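Local coordinates for lectin-like protein (Entamoeba histolytica HM-1:IMSS-A, PDB 5ZBT) that is of unknown function but, as the legume lectin-like domain of an ERGIC-53-like membrane protein, may bind D-mannose, at residues A[77-82]-A[174-179]; A[180-185]-A[201-206]; A[24-29]-A[227-232]; A[134-139]-A[194-199]. One frame throughout, in Å; residues are numbered along the deposited sequence.

How the contacts relate
The four contacts belong to one legume lectin-like domain, a sandwich of two antiparallel sheets. Contact 1 pairs strands 80-90 and 170-176. Strand 220-231 of contact 3 is the next strand on one side, and strand 181-188 of contact 2 the next on the other. Strand 191-198 of contact 4 follows as an outermost strand. Contact centres 1 and 2 are about 7 Å apart, and 3 and 4 about 22 Å. Along the chain, contact 3 brackets all the others. Contact 4 crosses contacts 1 and 2 in sequence, and it spans the two sheets. Together they join the N-terminal loop to the last strand, pair neighbouring strands, and pack the two sheets on each other.

Contact 1 (A[77-82]-A[174-179]); sequences LPSFEL and KYLVNE
Tyr175 places its CB over one face of the Phe80 ring, 4.1 Å from the ring centroid, in a CH-pi contact. The ring of Phe80 reaches this place because its CG sits between the backbone N and the carbonyl carbon (chi1 62°). That turns the ring toward the neighbouring strand. Leu77 CD1 covers the other face, off toward the rim, so the ring is held between two aliphatic groups. The Tyr175 ring leads away from 77-82, since its CG is anti to the backbone N (chi1 -177°). Its OH is hydrogen-bonded to Ile201 O.

The backbones form an antiparallel pair. Phe80 and Tyr175 are a hydrogen-bonded pair: Phe80 N gives to Tyr175 O at 3.1 Å, and Tyr175 N gives to Phe80 O at 3.0 Å. Just before Phe80 and just past Leu176, Ser79 OG takes over as acceptor. It receives Val177 N at 3.0 Å in a nearly straight bond (171°). Val177 CG2 lies against the backbone of Pro78, 3.6 Å from Pro78 C.

On the face of the sheet opposite Phe80, Glu81 and Lys174 run side by side and point the same way. Glu81 OE1 lies along the lysine chain, 3.3 Å from Lys174 CD. It does not meet the ammonium, as Glu81 OE1 and Lys174 NZ are 5.2 Å apart. Glu81 OE2 instead makes a salt bridge with Arg172 and a hydrogen bond with Gln83. The chemistry implies an apolar hold on one face, a carboxylate along lysine methylenes on the other with probably weak charge attraction, and a serine hydroxyl prolonging the backbone pairing.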
loop_
_atom_site.group_PDB
_atom_site.type_symbol
_atom_site.label_atom_id
_atom_site.label_comp_id
_atom_site.label_asym_id
_atom_site.label_seq_id
_atom_site.Cartn_x
_atom_site.Cartn_y
_atom_site.Cartn_z
ATOM N N LEU A 77 5.940 -11.758 11.305
ATOM C CA LEU A 77 6.954 -12.078 10.309
ATOM C C LEU A 77 8.359 -11.860 10.845
ATOM O O LEU A 77 8.576 -11.012 11.713
ATOM C CB LEU A 77 6.770 -11.214 9.053
ATOM C CG LEU A 77 5.488 -11.442 8.255
ATOM C CD1 LEU A 77 5.500 -10.558 7.045
ATOM C CD2 LEU A 77 5.374 -12.910 7.859
ATOM N N PRO A 78 9.332 -12.610 10.335
ATOM C CA PRO A 78 10.735 -12.212 10.520
ATOM C C PRO A 78 11.046 -11.044 9.604
ATOM O O PRO A 78 10.135 -10.515 8.960
ATOM C CB PRO A 78 11.507 -13.465 10.102
ATOM C CG PRO A 78 10.639 -14.041 9.026
ATOM C CD PRO A 78 9.206 -13.774 9.437
ATOM N N SER A 79 12.313 -10.649 9.514
ATOM C CA SER A 79 12.681 -9.578 8.601
ATOM C C SER A 79 12.128 -9.893 7.225
ATOM O O SER A 79 12.239 -11.020 6.740
ATOM C CB SER A 79 14.198 -9.406 8.552
ATOM O OG SER A 79 14.648 -9.005 9.827
ATOM N N PHE A 80 11.477 -8.909 6.625
ATOM C CA PHE A 80 10.728 -9.179 5.415
ATOM C C PHE A 80 10.885 -8.029 4.443
ATOM O O PHE A 80 11.304 -6.922 4.803
ATOM C CB PHE A 80 9.238 -9.416 5.704
ATOM C CG PHE A 80 8.542 -8.242 6.309
ATOM C CD1 PHE A 80 7.975 -7.262 5.496
ATOM C CD2 PHE A 80 8.438 -8.118 7.694
ATOM C CE1 PHE A 80 7.330 -6.169 6.043
ATOM C CE2 PHE A 80 7.781 -7.044 8.257
ATOM C CZ PHE A 80 7.219 -6.060 7.426
ATOM N N GLU A 81 10.522 -8.319 3.199
ATOM C CA GLU A 81 10.424 -7.315 2.156
ATOM C C GLU A 81 9.120 -7.563 1.409
ATOM O O GLU A 81 8.840 -8.700 1.005
ATOM C CB GLU A 81 11.635 -7.368 1.212
ATOM C CG GLU A 81 11.376 -6.657 -0.091
ATOM C CD GLU A 81 12.632 -6.409 -0.919
ATOM O OE1 GLU A 81 13.726 -6.193 -0.347
ATOM O OE2 GLU A 81 12.508 -6.403 -2.162
ATOM N N LEU A 82 8.303 -6.518 1.280
ATOM C CA LEU A 82 7.111 -6.562 0.448
ATOM C C LEU A 82 7.347 -5.725 -0.803
ATOM O O LEU A 82 7.917 -4.622 -0.730
ATOM C CB LEU A 82 5.878 -6.061 1.206
ATOM C CG LEU A 82 5.663 -6.637 2.607
ATOM C CD1 LEU A 82 4.681 -5.798 3.411
ATOM C CD2 LEU A 82 5.180 -8.071 2.516
ATOM N N LYS A 174 10.617 -2.625 3.370
ATOM C CA LYS A 174 11.593 -3.506 4.001
ATOM C C LYS A 174 11.631 -3.233 5.495
ATOM O O LYS A 174 11.755 -2.077 5.910
ATOM C CB LYS A 174 12.999 -3.288 3.426
ATOM C CG LYS A 174 13.220 -3.738 1.999
ATOM C CD LYS A 174 14.736 -3.840 1.707
ATOM C CE LYS A 174 15.410 -2.458 1.651
ATOM N NZ LYS A 174 16.896 -2.499 1.416
ATOM N N TYR A 175 11.582 -4.284 6.304
ATOM C CA TYR A 175 11.702 -4.138 7.749
ATOM C C TYR A 175 12.713 -5.138 8.297
ATOM O O TYR A 175 12.606 -6.343 8.045
ATOM C CB TYR A 175 10.349 -4.325 8.426
ATOM C CG TYR A 175 10.367 -4.117 9.932
ATOM C CD1 TYR A 175 10.685 -2.874 10.479
ATOM C CD2 TYR A 175 10.042 -5.160 10.808
ATOM C CE1 TYR A 175 10.678 -2.667 11.851
ATOM C CE2 TYR A 175 10.026 -4.963 12.192
ATOM C CZ TYR A 175 10.348 -3.715 12.700
ATOM O OH TYR A 175 10.345 -3.506 14.060
ATOM N N LEU A 176 13.693 -4.644 9.048
ATOM C CA LEU A 176 14.644 -5.496 9.749
ATOM C C LEU A 176 14.241 -5.556 11.217
ATOM O O LEU A 176 14.231 -4.524 11.900
ATOM C CB LEU A 176 16.067 -4.968 9.593
ATOM C CG LEU A 176 16.407 -4.630 8.142
ATOM C CD1 LEU A 176 17.751 -3.912 8.051
ATOM C CD2 LEU A 176 16.409 -5.895 7.317
ATOM N N VAL A 177 13.908 -6.764 11.689
ATOM C CA VAL A 177 13.276 -6.940 12.996
ATOM C C VAL A 177 14.260 -6.629 14.121
ATOM O O VAL A 177 13.930 -5.927 15.086
ATOM C CB VAL A 177 12.711 -8.367 13.124
ATOM C CG1 VAL A 177 12.327 -8.659 14.550
ATOM C CG2 VAL A 177 11.508 -8.557 12.199
ATOM N N ASN A 178 15.483 -7.147 14.017
ATOM C CA ASN A 178 16.471 -6.886 15.064
ATOM C C ASN A 178 16.854 -5.410 15.118
ATOM O O ASN A 178 16.993 -4.835 16.205
ATOM C CB ASN A 178 17.707 -7.756 14.844
ATOM C CG ASN A 178 17.482 -9.193 15.257
ATOM O OD1 ASN A 178 16.393 -9.565 15.717
ATOM N ND2 ASN A 178 18.516 -10.013 15.111
ATOM N N GLU A 179 17.038 -4.776 13.964
ATOM C CA GLU A 179 17.426 -3.373 13.957
ATOM C C GLU A 179 16.266 -2.431 14.195
ATOM O O GLU A 179 16.503 -1.233 14.386
ATOM C CB GLU A 179 18.089 -3.018 12.633
ATOM C CG GLU A 179 19.171 -3.994 12.232
ATOM C CD GLU A 179 20.146 -3.392 11.240
ATOM O OE1 GLU A 179 20.719 -4.164 10.434
ATOM O OE2 GLU A 179 20.326 -2.146 11.251
#

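Contact 2 (A[180-185]-A[201-206]); sequences KKLIIE and IDIPPF
Leu182 and Ile201 meet at a slant, with Leu182 CB 3.7 Å from Ile201 CG2. Ile201 CG2 sits between its own backbone N and carbonyl carbon, and this turns the methyl to the strand. The same methyl is 3.5 Å from Lys180 O. At the end of the leucine, Leu182 CD1 lies 4.1 Å from Ile203 CD1. Those two side chains cross at about a right angle. The Ile203 chain is extended (chi2 180°), which carries its terminal methyl to Leu182.

The segment 201-206 is the link that leaves one sheet of the lectin sandwich after strand 191-198 and enters the other at strand 207-213. Its start is tied to strand 181-188 by the backbone: Ile201 N gives to Lys180 O at 2.9 Å. A G1 beta bulge at Lys180 and Lys181, set against Leu176, opens the strand. Ile201 and Ile203 also pack on Ile122 of the opposite sheet.

Beside this apolar contact, the Lys180 chain runs out past the Asp202 carboxylate, and Lys180 CB lies 3.5 Å from Ile201 O. The ammonium is placed near the carboxylate as a salt bridge, but the modelled approach of Lys180 NZ to Asp202 OD2 is too close and its detail is doubtful.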
loop_
_atom_site.group_PDB
_atom_site.type_symbol
_atom_site.label_atom_id
_atom_site.label_comp_id
_atom_site.label_asym_id
_atom_site.label_seq_id
_atom_site.Cartn_x
_atom_site.Cartn_y
_atom_site.Cartn_z
ATOM N N LYS A 180 15.030 -2.932 14.170
ATOM C CA LYS A 180 13.839 -2.087 14.282
ATOM C C LYS A 180 13.888 -0.951 13.263
ATOM O O LYS A 180 13.618 0.217 13.570
ATOM C CB LYS A 180 13.671 -1.559 15.709
ATOM C CG LYS A 180 13.414 -2.681 16.720
ATOM C CD LYS A 180 12.834 -2.150 18.017
ATOM C CE LYS A 180 12.609 -3.269 19.020
ATOM N NZ LYS A 180 11.486 -4.154 18.606
ATOM N N LYS A 181 14.232 -1.310 12.029
ATOM C CA LYS A 181 14.442 -0.352 10.956
ATOM C C LYS A 181 13.476 -0.651 9.820
ATOM O O LYS A 181 13.445 -1.777 9.304
ATOM C CB LYS A 181 15.882 -0.405 10.456
ATOM C CG LYS A 181 16.337 0.882 9.833
ATOM C CD LYS A 181 17.355 0.611 8.764
ATOM C CE LYS A 181 18.760 0.950 9.183
ATOM N NZ LYS A 181 19.635 1.039 7.955
ATOM N N LEU A 182 12.692 0.351 9.442
ATOM C CA LEU A 182 11.805 0.270 8.293
ATOM C C LEU A 182 12.381 1.113 7.162
ATOM O O LEU A 182 12.811 2.247 7.384
ATOM C CB LEU A 182 10.399 0.740 8.660
ATOM C CG LEU A 182 9.391 0.765 7.522
ATOM C CD1 LEU A 182 8.884 -0.633 7.283
ATOM C CD2 LEU A 182 8.251 1.704 7.849
ATOM N N ILE A 183 12.400 0.556 5.959
ATOM C CA ILE A 183 12.942 1.230 4.787
ATOM C C ILE A 183 11.905 1.153 3.679
ATOM O O ILE A 183 11.392 0.069 3.384
ATOM C CB ILE A 183 14.280 0.610 4.332
ATOM C CG1 ILE A 183 15.288 0.638 5.488
ATOM C CG2 ILE A 183 14.838 1.345 3.131
ATOM C CD1 ILE A 183 16.663 0.145 5.118
ATOM N N ILE A 184 11.553 2.313 3.121
ATOM C CA ILE A 184 10.667 2.429 1.968
ATOM C C ILE A 184 11.507 2.867 0.779
ATOM O O ILE A 184 12.236 3.864 0.861
ATOM C CB ILE A 184 9.531 3.442 2.204
ATOM C CG1 ILE A 184 8.872 3.249 3.576
ATOM C CG2 ILE A 184 8.504 3.352 1.091
ATOM C CD1 ILE A 184 8.164 1.945 3.749
ATOM N N GLU A 185 11.403 2.121 -0.318
ATOM C CA GLU A 185 12.003 2.469 -1.589
ATOM C C GLU A 185 10.937 2.316 -2.656
ATOM O O GLU A 185 9.901 1.690 -2.427
ATOM C CB GLU A 185 13.212 1.575 -1.911
ATOM C CG GLU A 185 14.353 1.758 -0.927
ATOM C CD GLU A 185 15.306 0.584 -0.866
ATOM O OE1 GLU A 185 15.102 -0.407 -1.611
ATOM O OE2 GLU A 185 16.272 0.665 -0.076
ATOM N N ILE A 201 11.596 1.702 15.044
ATOM C CA ILE A 201 10.162 1.590 14.811
ATOM C C ILE A 201 9.783 0.125 14.963
ATOM O O ILE A 201 10.470 -0.760 14.438
ATOM C CB ILE A 201 9.762 2.140 13.429
ATOM C CG1 ILE A 201 8.273 1.957 13.167
ATOM C CG2 ILE A 201 10.589 1.507 12.310
ATOM C CD1 ILE A 201 7.837 2.654 11.873
ATOM N N ASP A 202 8.725 -0.124 15.718
ATOM C CA ASP A 202 8.278 -1.465 16.044
ATOM C C ASP A 202 7.118 -1.846 15.147
ATOM O O ASP A 202 6.251 -1.019 14.866
ATOM C CB ASP A 202 7.847 -1.530 17.503
ATOM C CG ASP A 202 8.852 -2.247 18.367
ATOM O OD1 ASP A 202 8.674 -2.221 19.600
ATOM O OD2 ASP A 202 9.799 -2.852 17.808
ATOM N N ILE A 203 7.109 -3.098 14.700
ATOM C CA ILE A 203 5.981 -3.639 13.941
ATOM C C ILE A 203 5.506 -4.917 14.620
ATOM O O ILE A 203 6.093 -5.990 14.414
ATOM C CB ILE A 203 6.342 -3.902 12.470
ATOM C CG1 ILE A 203 6.888 -2.622 11.825
ATOM C CG2 ILE A 203 5.128 -4.397 11.715
ATOM C CD1 ILE A 203 7.272 -2.781 10.385
ATOM N N PRO A 204 4.452 -4.853 15.425
ATOM C CA PRO A 204 3.872 -6.072 16.004
ATOM C C PRO A 204 3.195 -6.903 14.926
ATOM O O PRO A 204 3.076 -6.447 13.779
ATOM C CB PRO A 204 2.849 -5.523 17.017
ATOM C CG PRO A 204 3.118 -4.052 17.124
ATOM C CD PRO A 204 3.706 -3.648 15.811
ATOM N N PRO A 205 2.735 -8.115 15.242
ATOM C CA PRO A 205 1.931 -8.875 14.264
ATOM C C PRO A 205 0.848 -8.005 13.622
ATOM O O PRO A 205 0.246 -7.152 14.276
ATOM C CB PRO A 205 1.328 -10.000 15.107
ATOM C CG PRO A 205 2.329 -10.211 16.225
ATOM C CD PRO A 205 2.973 -8.875 16.493
ATOM N N PHE A 206 0.609 -8.203 12.324
ATOM C CA PHE A 206 -0.252 -7.273 11.601
ATOM C C PHE A 206 -1.080 -7.976 10.528
ATOM O O PHE A 206 -0.737 -9.052 10.030
ATOM C CB PHE A 206 0.566 -6.137 10.955
ATOM C CG PHE A 206 1.563 -6.609 9.913
ATOM C CD1 PHE A 206 2.888 -6.880 10.259
ATOM C CD2 PHE A 206 1.184 -6.775 8.593
ATOM C CE1 PHE A 206 3.809 -7.303 9.308
ATOM C CE2 PHE A 206 2.101 -7.205 7.638
ATOM C CZ PHE A 206 3.415 -7.462 7.995
#

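Contact 3 (A[24-29]-A[227-232]); sequences VVDVLS and LHYYEV
An Asx turn headed by Asp26 shapes the N-terminal loop beside strand 220-231, and Ser29 makes the polar link across. With CG anti to the backbone N (chi1 -177°), the Asp26 carboxylate swings back over the N-H groups of Leu28 and Ser29. Leu28 N closes the Asx turn, meeting Asp26 OD1 at 2.9 Å, nearly in line with the C-O bond. The further bond from Ser29 N, 3.0 Å from Asp26 OD1 and above the carboxylate plane, makes it an Asx motif. Both donors come from the same face of that plane. The other oxygen, Asp26 OD2, takes the hydroxyl proton of Ser29 OG at 2.6 Å through its syn lone pair. The three bonds fix the rotation of the carboxylate, and Arg31 adds a salt bridge to Asp26 OD2.

The serine hydroxyl also accepts from the strand. Tyr229 N donates to Ser29 OG at 2.9 Å, with an angle of 163° at the hydrogen. Asp26 thus orients the group that meets the strand.

The Tyr229 ring passes alongside Asp26 in the opposite direction. Asp26 OD1 lies at the ring edge, near its plane, 3.9 Å from Tyr229 CD2. The carboxylate and ring planes are nearly perpendicular, at 84°. Leu28 meets the tyrosine at a slant, its CD1 4.1 Å from Tyr229 CG. Leu227 CD2 rests 3.5 Å from Leu28 O. Both leucines also pack on Leu208 of the other sheet.

The Asx turn thus presents Ser29 to strand 220-231, the last strand of the legume lectin-like sandwich.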
loop_
_atom_site.group_PDB
_atom_site.type_symbol
_atom_site.label_atom_id
_atom_site.label_comp_id
_atom_site.label_asym_id
_atom_site.label_seq_id
_atom_site.Cartn_x
_atom_site.Cartn_y
_atom_site.Cartn_z
ATOM N N VAL A 24 7.405 -22.399 4.051
ATOM C CA VAL A 24 6.561 -21.412 4.722
ATOM C C VAL A 24 5.207 -21.327 4.032
ATOM O O VAL A 24 5.110 -21.441 2.804
ATOM C CB VAL A 24 7.221 -20.015 4.765
ATOM N N VAL A 25 4.167 -21.107 4.836
ATOM C CA VAL A 25 2.813 -20.853 4.349
ATOM C C VAL A 25 2.679 -19.349 4.117
ATOM O O VAL A 25 2.548 -18.575 5.066
ATOM C CB VAL A 25 1.759 -21.358 5.334
ATOM C CG1 VAL A 25 0.357 -21.123 4.768
ATOM C CG2 VAL A 25 1.999 -22.839 5.685
ATOM N N ASP A 26 2.688 -18.938 2.843
ATOM C CA ASP A 26 2.636 -17.530 2.434
ATOM C C ASP A 26 1.175 -17.096 2.308
ATOM O O ASP A 26 0.470 -17.518 1.387
ATOM C CB ASP A 26 3.386 -17.356 1.113
ATOM C CG ASP A 26 3.460 -15.914 0.635
ATOM O OD1 ASP A 26 2.748 -15.042 1.177
ATOM O OD2 ASP A 26 4.250 -15.658 -0.304
ATOM N N VAL A 27 0.722 -16.232 3.214
ATOM C CA VAL A 27 -0.663 -15.784 3.207
ATOM C C VAL A 27 -0.776 -14.327 2.771
ATOM O O VAL A 27 -1.765 -13.661 3.090
ATOM C CB VAL A 27 -1.330 -15.993 4.575
ATOM C CG1 VAL A 27 -1.318 -17.473 4.966
ATOM C CG2 VAL A 27 -0.639 -15.141 5.619
ATOM N N LEU A 28 0.224 -13.821 2.052
ATOM C CA LEU A 28 0.242 -12.438 1.594
ATOM C C LEU A 28 0.362 -12.303 0.086
ATOM O O LEU A 28 -0.262 -11.419 -0.504
ATOM C CB LEU A 28 1.414 -11.677 2.252
ATOM C CG LEU A 28 1.510 -11.678 3.774
ATOM C CD1 LEU A 28 2.705 -10.864 4.278
ATOM C CD2 LEU A 28 0.211 -11.164 4.395
ATOM N N SER A 29 1.172 -13.141 -0.551
ATOM C CA SER A 29 1.577 -12.904 -1.924
ATOM C C SER A 29 0.464 -13.226 -2.902
ATOM O O SER A 29 -0.304 -14.168 -2.699
ATOM C CB SER A 29 2.800 -13.746 -2.274
ATOM O OG SER A 29 3.914 -13.331 -1.520
ATOM N N LEU A 227 1.840 -8.681 -5.692
ATOM C CA LEU A 227 2.381 -8.430 -4.368
ATOM C C LEU A 227 3.227 -9.638 -3.994
ATOM O O LEU A 227 2.728 -10.774 -3.989
ATOM C CB LEU A 227 1.259 -8.189 -3.358
ATOM C CG LEU A 227 1.690 -8.043 -1.897
ATOM C CD1 LEU A 227 2.550 -6.781 -1.669
ATOM C CD2 LEU A 227 0.449 -8.007 -1.036
ATOM N N HIS A 228 4.518 -9.407 -3.745
ATOM C CA HIS A 228 5.437 -10.458 -3.322
ATOM C C HIS A 228 5.877 -10.163 -1.904
ATOM O O HIS A 228 6.284 -9.037 -1.600
ATOM C CB HIS A 228 6.693 -10.549 -4.199
ATOM C CG HIS A 228 6.439 -10.961 -5.612
ATOM N ND1 HIS A 228 5.858 -10.120 -6.540
ATOM C CD2 HIS A 228 6.732 -12.105 -6.274
ATOM C CE1 HIS A 228 5.771 -10.741 -7.703
ATOM N NE2 HIS A 228 6.295 -11.946 -7.569
ATOM N N TYR A 229 5.806 -11.176 -1.056
ATOM C CA TYR A 229 6.435 -11.165 0.250
ATOM C C TYR A 229 7.692 -12.025 0.170
ATOM O O TYR A 229 7.643 -13.150 -0.326
ATOM C CB TYR A 229 5.463 -11.685 1.311
ATOM C CG TYR A 229 6.136 -12.285 2.515
ATOM C CD1 TYR A 229 7.034 -11.543 3.268
ATOM C CD2 TYR A 229 5.882 -13.599 2.902
ATOM C CE1 TYR A 229 7.672 -12.086 4.372
ATOM C CE2 TYR A 229 6.517 -14.150 4.012
ATOM C CZ TYR A 229 7.415 -13.379 4.745
ATOM O OH TYR A 229 8.069 -13.889 5.850
ATOM N N TYR A 230 8.821 -11.475 0.610
ATOM C CA TYR A 230 10.079 -12.203 0.673
ATOM C C TYR A 230 10.630 -12.112 2.082
ATOM O O TYR A 230 10.630 -11.036 2.690
ATOM C CB TYR A 230 11.117 -11.664 -0.312
ATOM C CG TYR A 230 10.766 -11.913 -1.755
ATOM C CD1 TYR A 230 10.739 -13.206 -2.273
ATOM C CD2 TYR A 230 10.461 -10.856 -2.609
ATOM C CE1 TYR A 230 10.409 -13.436 -3.604
ATOM C CE2 TYR A 230 10.129 -11.079 -3.944
ATOM C CZ TYR A 230 10.101 -12.367 -4.429
ATOM O OH TYR A 230 9.773 -12.584 -5.746
ATOM N N GLU A 231 11.088 -13.241 2.601
ATOM C CA GLU A 231 11.873 -13.215 3.821
ATOM C C GLU A 231 13.265 -12.679 3.503
ATOM O O GLU A 231 13.897 -13.107 2.535
ATOM C CB GLU A 231 11.944 -14.614 4.423
ATOM C CG GLU A 231 12.912 -14.728 5.586
ATOM C CD GLU A 231 12.608 -15.904 6.491
ATOM O OE1 GLU A 231 11.608 -16.615 6.230
ATOM O OE2 GLU A 231 13.358 -16.104 7.474
ATOM N N VAL A 232 13.724 -11.707 4.282
ATOM C CA VAL A 232 15.073 -11.176 4.120
ATOM C C VAL A 232 16.044 -12.094 4.847
ATOM O O VAL A 232 15.833 -12.431 6.018
ATOM C CB VAL A 232 15.161 -9.740 4.654
ATOM C CG1 VAL A 232 16.597 -9.228 4.581
ATOM C CG2 VAL A 232 14.199 -8.825 3.880
#

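Contact 4 (A[134-139]-A[194-199]); sequences PMISVL and DCITIE
Ile136 and Val138 of one sheet pack on Cys195, Ile196 and Ile198 of the other, across the core of the lectin beta sandwich. Strand segments 135-139 and 194-198 run nearly parallel, 11° apart, with axes 7.8 Å from each other at closest. No hydrogen bond crosses between them.

The sulfur contact lies toward the start of both strands. Cys195 SG is 3.5 Å from Ile136 CG2 and equally near its CB. Its disulfide partner is Cys157, on the outermost strand 153-158 next to 135-142. The bond therefore ties together the outer strands of the two facing sheets, beside Ile136. A classic beta bulge puts Cys195 and Ile196 together opposite Ile184. This local irregularity lets two successive residues turn inward.

The rest is aliphatic packing. Ile196 lies obliquely over Val138, and its CD1 comes 3.9 Å from Val138 CG2 and equally near Ile136 O. Ile184 and Ile122 close round Val138 from the neighbouring strands of the two sheets. The two methyls of Val138 have different partners. CG2 faces Ile196, while Val138 CG1, anti to the backbone N (chi1 176°), lies 3.7 Å from Ile198 CD1.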
loop_
_atom_site.group_PDB
_atom_site.type_symbol
_atom_site.label_atom_id
_atom_site.label_comp_id
_atom_site.label_asym_id
_atom_site.label_seq_id
_atom_site.Cartn_x
_atom_site.Cartn_y
_atom_site.Cartn_z
ATOM N N PRO A 134 4.176 12.981 -7.231
ATOM C CA PRO A 134 3.604 12.181 -6.144
ATOM C C PRO A 134 4.519 12.151 -4.925
ATOM O O PRO A 134 5.753 12.185 -5.025
ATOM C CB PRO A 134 3.441 10.789 -6.765
ATOM C CG PRO A 134 4.249 10.809 -8.010
ATOM C CD PRO A 134 4.253 12.226 -8.488
ATOM N N MET A 135 3.881 12.133 -3.764
ATOM C CA MET A 135 4.549 12.060 -2.478
ATOM C C MET A 135 4.326 10.677 -1.889
ATOM O O MET A 135 3.261 10.084 -2.057
ATOM C CB MET A 135 4.011 13.121 -1.512
ATOM C CG MET A 135 4.438 14.532 -1.873
ATOM S SD MET A 135 4.954 15.576 -0.500
ATOM C CE MET A 135 6.440 14.781 0.084
ATOM N N ILE A 136 5.341 10.162 -1.216
ATOM C CA ILE A 136 5.222 8.953 -0.426
ATOM C C ILE A 136 5.351 9.378 1.026
ATOM O O ILE A 136 6.223 10.190 1.358
ATOM C CB ILE A 136 6.277 7.913 -0.836
ATOM C CG1 ILE A 136 5.961 7.405 -2.251
ATOM C CG2 ILE A 136 6.299 6.752 0.132
ATOM C CD1 ILE A 136 7.018 6.480 -2.840
ATOM N N SER A 137 4.442 8.892 1.872
ATOM C CA SER A 137 4.398 9.232 3.286
ATOM C C SER A 137 4.275 7.962 4.108
ATOM O O SER A 137 3.753 6.946 3.642
ATOM C CB SER A 137 3.222 10.134 3.623
ATOM O OG SER A 137 2.963 11.030 2.560
ATOM N N VAL A 138 4.772 8.022 5.336
ATOM C CA VAL A 138 4.555 6.979 6.324
ATOM C C VAL A 138 3.959 7.644 7.549
ATOM O O VAL A 138 4.454 8.681 8.003
ATOM C CB VAL A 138 5.844 6.225 6.681
ATOM C CG1 VAL A 138 5.559 5.232 7.774
ATOM C CG2 VAL A 138 6.403 5.503 5.443
ATOM N N LEU A 139 2.883 7.055 8.063
ATOM C CA LEU A 139 2.117 7.612 9.167
ATOM C C LEU A 139 1.907 6.497 10.177
ATOM O O LEU A 139 1.094 5.601 9.942
ATOM C CB LEU A 139 0.779 8.149 8.672
ATOM C CG LEU A 139 0.130 9.234 9.519
ATOM C CD1 LEU A 139 1.164 10.250 9.840
ATOM C CD2 LEU A 139 -0.973 9.888 8.739
ATOM N N ASP A 194 15.663 5.690 -3.281
ATOM C CA ASP A 194 15.502 5.929 -1.858
ATOM C C ASP A 194 14.217 6.710 -1.589
ATOM O O ASP A 194 13.728 7.467 -2.432
ATOM C CB ASP A 194 16.699 6.713 -1.323
ATOM C CG ASP A 194 17.998 5.906 -1.334
ATOM O OD1 ASP A 194 17.957 4.658 -1.241
ATOM O OD2 ASP A 194 19.080 6.527 -1.423
ATOM N N CYS A 195 13.675 6.544 -0.389
ATOM C CA CYS A 195 12.537 7.373 -0.012
ATOM C C CYS A 195 12.550 7.683 1.488
ATOM O O CYS A 195 12.795 8.823 1.891
ATOM C CB CYS A 195 11.236 6.687 -0.453
ATOM S SG CYS A 195 9.713 7.569 -0.064
ATOM N N ILE A 196 12.341 6.679 2.329
ATOM C CA ILE A 196 12.211 6.882 3.764
ATOM C C ILE A 196 12.948 5.761 4.487
ATOM O O ILE A 196 12.884 4.588 4.089
ATOM C CB ILE A 196 10.723 6.932 4.178
ATOM C CG1 ILE A 196 10.086 8.264 3.770
ATOM C CG2 ILE A 196 10.527 6.646 5.684
ATOM C CD1 ILE A 196 8.563 8.206 3.687
ATOM N N THR A 197 13.671 6.133 5.537
ATOM C CA THR A 197 14.186 5.190 6.519
ATOM C C THR A 197 13.706 5.640 7.889
ATOM O O THR A 197 13.832 6.822 8.227
ATOM C CB THR A 197 15.721 5.133 6.496
ATOM O OG1 THR A 197 16.155 4.690 5.212
ATOM C CG2 THR A 197 16.235 4.164 7.526
ATOM N N ILE A 198 13.163 4.711 8.671
ATOM C CA ILE A 198 12.722 4.987 10.035
ATOM C C ILE A 198 13.473 4.063 10.972
ATOM O O ILE A 198 13.354 2.830 10.872
ATOM C CB ILE A 198 11.207 4.794 10.211
ATOM C CG1 ILE A 198 10.428 5.528 9.124
ATOM C CG2 ILE A 198 10.769 5.281 11.597
ATOM C CD1 ILE A 198 8.960 5.343 9.250
ATOM N N GLU A 199 14.220 4.648 11.898
ATOM C CA GLU A 199 14.890 3.856 12.917
ATOM C C GLU A 199 13.985 3.661 14.133
ATOM O O GLU A 199 13.014 4.394 14.344
ATOM C CB GLU A 199 16.200 4.519 13.332
ATOM C CG GLU A 199 16.990 5.051 12.167
ATOM C CD GLU A 199 17.891 4.004 11.544
ATOM O OE1 GLU A 199 17.967 2.875 12.084
ATOM O OE2 GLU A 199 18.520 4.316 10.505
#